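Local structure of class II aldolase/adducin N-terminal domain-containing protein (Thermoplasma acidophilum, 3M4R) at residues 134-139 and 182-187. The protein is of unknown function but binds zinc through its class II aldolase-like domain, the part described here, and, as a short-chain dehydrogenase/reductase family member, is probably an oxidoreductase. Residues are numbered along the deposited sequence; the frame is centred on the assembly and turned at random.
Sequences DAILSI and GIVLRK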
ATOM      1  N   ASP A 134     -13.234  -4.941  -3.790  1.00 25.98           N
ATOM      2  CA  ASP A 134     -14.224  -6.001  -3.988  1.00 26.79           C
ATOM      3  C   ASP A 134     -14.077  -6.813  -5.307  1.00 25.34           C
ATOM      4  O   ASP A 134     -14.084  -8.032  -5.276  1.00 25.15           O
ATOM      5  CB  ASP A 134     -15.642  -5.430  -3.891  1.00 27.31           C
ATOM      6  CG  ASP A 134     -16.690  -6.517  -3.902  1.00 30.77           C
ATOM      7  OD1 ASP A 134     -16.682  -7.305  -2.922  1.00 34.72           O
ATOM      8  OD2 ASP A 134     -17.488  -6.603  -4.888  1.00 34.76           O
ATOM      9  N   ALA A 135     -13.951  -6.139  -6.442  1.00 24.60           N
ATOM     10  CA  ALA A 135     -13.777  -6.819  -7.721  1.00 24.67           C
ATOM     11  C   ALA A 135     -12.473  -7.643  -7.786  1.00 24.44           C
ATOM     12  O   ALA A 135     -12.391  -8.631  -8.513  1.00 24.38           O
ATOM     13  CB  ALA A 135     -13.826  -5.814  -8.880  1.00 24.37           C
ATOM     14  N   ILE A 136     -11.459  -7.249  -7.032  1.00 23.90           N
ATOM     15  CA  ILE A 136     -10.222  -8.041  -6.982  1.00 23.96           C
ATOM     16  C   ILE A 136     -10.443  -9.311  -6.159  1.00 24.03           C
ATOM     17  O   ILE A 136      -9.933 -10.389  -6.510  1.00 25.12           O
ATOM     18  CB  ILE A 136      -9.054  -7.231  -6.441  1.00 23.24           C
ATOM     19  CG1 ILE A 136      -8.601  -6.195  -7.487  1.00 23.47           C
ATOM     20  CG2 ILE A 136      -7.901  -8.146  -6.033  1.00 23.84           C
ATOM     21  CD1 ILE A 136      -7.963  -6.757  -8.791  1.00 24.04           C
ATOM     22  N   LEU A 137     -11.202  -9.188  -5.077  1.00 23.56           N
ATOM     23  CA  LEU A 137     -11.537 -10.326  -4.248  1.00 24.07           C
ATOM     24  C   LEU A 137     -12.369 -11.324  -5.047  1.00 24.48           C
ATOM     25  O   LEU A 137     -12.104 -12.514  -4.976  1.00 25.22           O
ATOM     26  CB  LEU A 137     -12.294  -9.887  -2.984  1.00 23.94           C
ATOM     27  CG  LEU A 137     -11.536  -9.224  -1.808  1.00 23.83           C
ATOM     28  CD1 LEU A 137     -12.528  -8.897  -0.655  1.00 22.32           C
ATOM     29  CD2 LEU A 137     -10.408 -10.115  -1.278  1.00 22.45           C
ATOM     30  N   SER A 138     -13.337 -10.831  -5.830  1.00 24.66           N
ATOM     31  CA  SER A 138     -14.175 -11.686  -6.667  1.00 25.27           C
ATOM     32  C   SER A 138     -13.392 -12.452  -7.714  1.00 24.93           C
ATOM     33  O   SER A 138     -13.549 -13.655  -7.834  1.00 24.85           O
ATOM     34  CB  SER A 138     -15.225 -10.883  -7.431  1.00 25.66           C
ATOM     35  OG  SER A 138     -16.158 -10.284  -6.561  1.00 27.50           O
ATOM     36  N   ILE A 139     -12.561 -11.750  -8.485  1.00 24.47           N
ATOM     37  CA  ILE A 139     -11.826 -12.403  -9.557  1.00 23.69           C
ATOM     38  C   ILE A 139     -10.826 -13.403  -9.008  1.00 23.53           C
ATOM     39  O   ILE A 139     -10.628 -14.463  -9.595  1.00 24.37           O
ATOM     40  CB  ILE A 139     -11.140 -11.409 -10.547  1.00 23.31           C
ATOM     41  CG1 ILE A 139     -11.013 -12.087 -11.920  1.00 22.51           C
ATOM     42  CG2 ILE A 139      -9.780 -10.964 -10.032  1.00 21.65           C
ATOM     43  CD1 ILE A 139     -10.543 -11.192 -13.033  1.00 21.22           C
ATOM     44  N   GLY A 182       1.488  -3.530 -10.893  1.00 25.28           N
ATOM     45  CA  GLY A 182       0.707  -3.954  -9.725  1.00 23.90           C
ATOM     46  C   GLY A 182       1.054  -5.352  -9.289  1.00 23.46           C
ATOM     47  O   GLY A 182       1.613  -6.118 -10.064  1.00 23.19           O
ATOM     48  N   ILE A 183       0.753  -5.654  -8.021  1.00 23.22           N
ATOM     49  CA  ILE A 183       0.846  -6.991  -7.464  1.00 23.02           C
ATOM     50  C   ILE A 183      -0.528  -7.347  -6.900  1.00 23.21           C
ATOM     51  O   ILE A 183      -1.070  -6.619  -6.070  1.00 23.73           O
ATOM     52  CB  ILE A 183       1.854  -7.073  -6.334  1.00 22.80           C
ATOM     53  CG1 ILE A 183       3.270  -6.783  -6.865  1.00 23.10           C
ATOM     54  CG2 ILE A 183       1.775  -8.435  -5.673  1.00 22.96           C
ATOM     55  CD1 ILE A 183       4.383  -6.750  -5.726  1.00 22.78           C
ATOM     56  N   VAL A 184      -1.086  -8.447  -7.396  1.00 23.44           N
ATOM     57  CA  VAL A 184      -2.433  -8.905  -7.056  1.00 22.96           C
ATOM     58  C   VAL A 184      -2.308  -9.980  -5.994  1.00 22.68           C
ATOM     59  O   VAL A 184      -1.552 -10.918  -6.162  1.00 23.29           O
ATOM     60  CB  VAL A 184      -3.140  -9.494  -8.266  1.00 22.96           C
ATOM     61  CG1 VAL A 184      -4.537 -10.051  -7.864  1.00 21.60           C
ATOM     62  CG2 VAL A 184      -3.256  -8.425  -9.342  1.00 22.10           C
ATOM     63  N   LEU A 185      -3.033  -9.819  -4.897  1.00 21.86           N
ATOM     64  CA  LEU A 185      -2.923 -10.744  -3.752  1.00 21.21           C
ATOM     65  C   LEU A 185      -4.240 -11.496  -3.679  1.00 21.64           C
ATOM     66  O   LEU A 185      -5.263 -10.937  -3.259  1.00 21.30           O
ATOM     67  CB  LEU A 185      -2.640  -9.956  -2.455  1.00 21.53           C
ATOM     68  CG  LEU A 185      -1.464  -8.951  -2.414  1.00 20.91           C
ATOM     69  CD1 LEU A 185      -1.365  -8.234  -1.022  1.00 22.55           C
ATOM     70  CD2 LEU A 185      -0.153  -9.604  -2.792  1.00 19.36           C
ATOM     71  N   ARG A 186      -4.254 -12.752  -4.133  1.00 21.86           N
ATOM     72  CA  ARG A 186      -5.497 -13.488  -4.189  1.00 22.27           C
ATOM     73  C   ARG A 186      -6.145 -13.588  -2.822  1.00 22.24           C
ATOM     74  O   ARG A 186      -5.474 -13.832  -1.834  1.00 21.70           O
ATOM     75  CB  ARG A 186      -5.317 -14.879  -4.808  1.00 22.61           C
ATOM     76  CG  ARG A 186      -4.845 -14.799  -6.252  1.00 23.13           C
ATOM     77  CD  ARG A 186      -4.856 -16.169  -6.938  1.00 22.31           C
ATOM     78  NE  ARG A 186      -6.211 -16.618  -7.213  1.00 22.20           N
ATOM     79  CZ  ARG A 186      -6.567 -17.351  -8.262  1.00 21.56           C
ATOM     80  NH1 ARG A 186      -7.826 -17.709  -8.390  1.00 19.75           N
ATOM     81  NH2 ARG A 186      -5.678 -17.706  -9.187  1.00 21.26           N
ATOM     82  N   LYS A 187      -7.455 -13.365  -2.808  1.00 22.13           N
ATOM     83  CA  LYS A 187      -8.288 -13.393  -1.601  1.00 22.99           C
ATOM     84  C   LYS A 187      -7.926 -12.355  -0.554  1.00 23.53           C
ATOM     85  O   LYS A 187      -8.222 -12.565   0.635  1.00 23.53           O
ATOM     86  CB  LYS A 187      -8.299 -14.784  -0.966  1.00 23.34           C
ATOM     87  CG  LYS A 187      -8.596 -15.892  -1.930  1.00 25.55           C
ATOM     88  CD  LYS A 187      -9.130 -17.177  -1.219  1.00 27.11           C
ATOM     89  CE  LYS A 187      -9.291 -18.307  -2.216  1.00 29.15           C
ATOM     90  NZ  LYS A 187      -8.771 -19.568  -1.621  1.00 31.13           N
TER
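Leu137 turns CG beside its backbone N and anti to its carbonyl carbon (chi1 -76°), and with CD1 extended (chi2 -179°) the other branch, CD2, is turned to the backbone of Lys187, 3.4 Å from Lys187 C. A methyl group thus packs on a peptide carbonyl, while the Lys187 side chain starts out away from the helix. Beside it, the neighbouring residue Ile136 makes an apolar contact: Ile136 and Val184 both point across the gap, and the branch methyl Ile136 CG2 meets Val184 CG1 at 4.3 Å. No hydrogen bond links 134-139 directly to 182-187; polar ties run through Thr140, at the end of the helix, which accepts the Lys187 backbone N at OG1 and Arg186 NH1 at its carbonyl oxygen, and through Leu144 O and Ser146 OG farther along, both reached by Arg186 NH2. The example illustrates how a short helix can be joined to a strand end by modest side-chain packing and polar bonds to its last residue. Leu137 also lies about 5 Å, side chain to side chain, from the zinc ligands His132 and His188. Leu153 of helix 146-153 touches both Ile136 and Val184, helix 197-215 packs against Ile136 and Ile139, and strand 182-185 runs between strands 189-194 and 156-159.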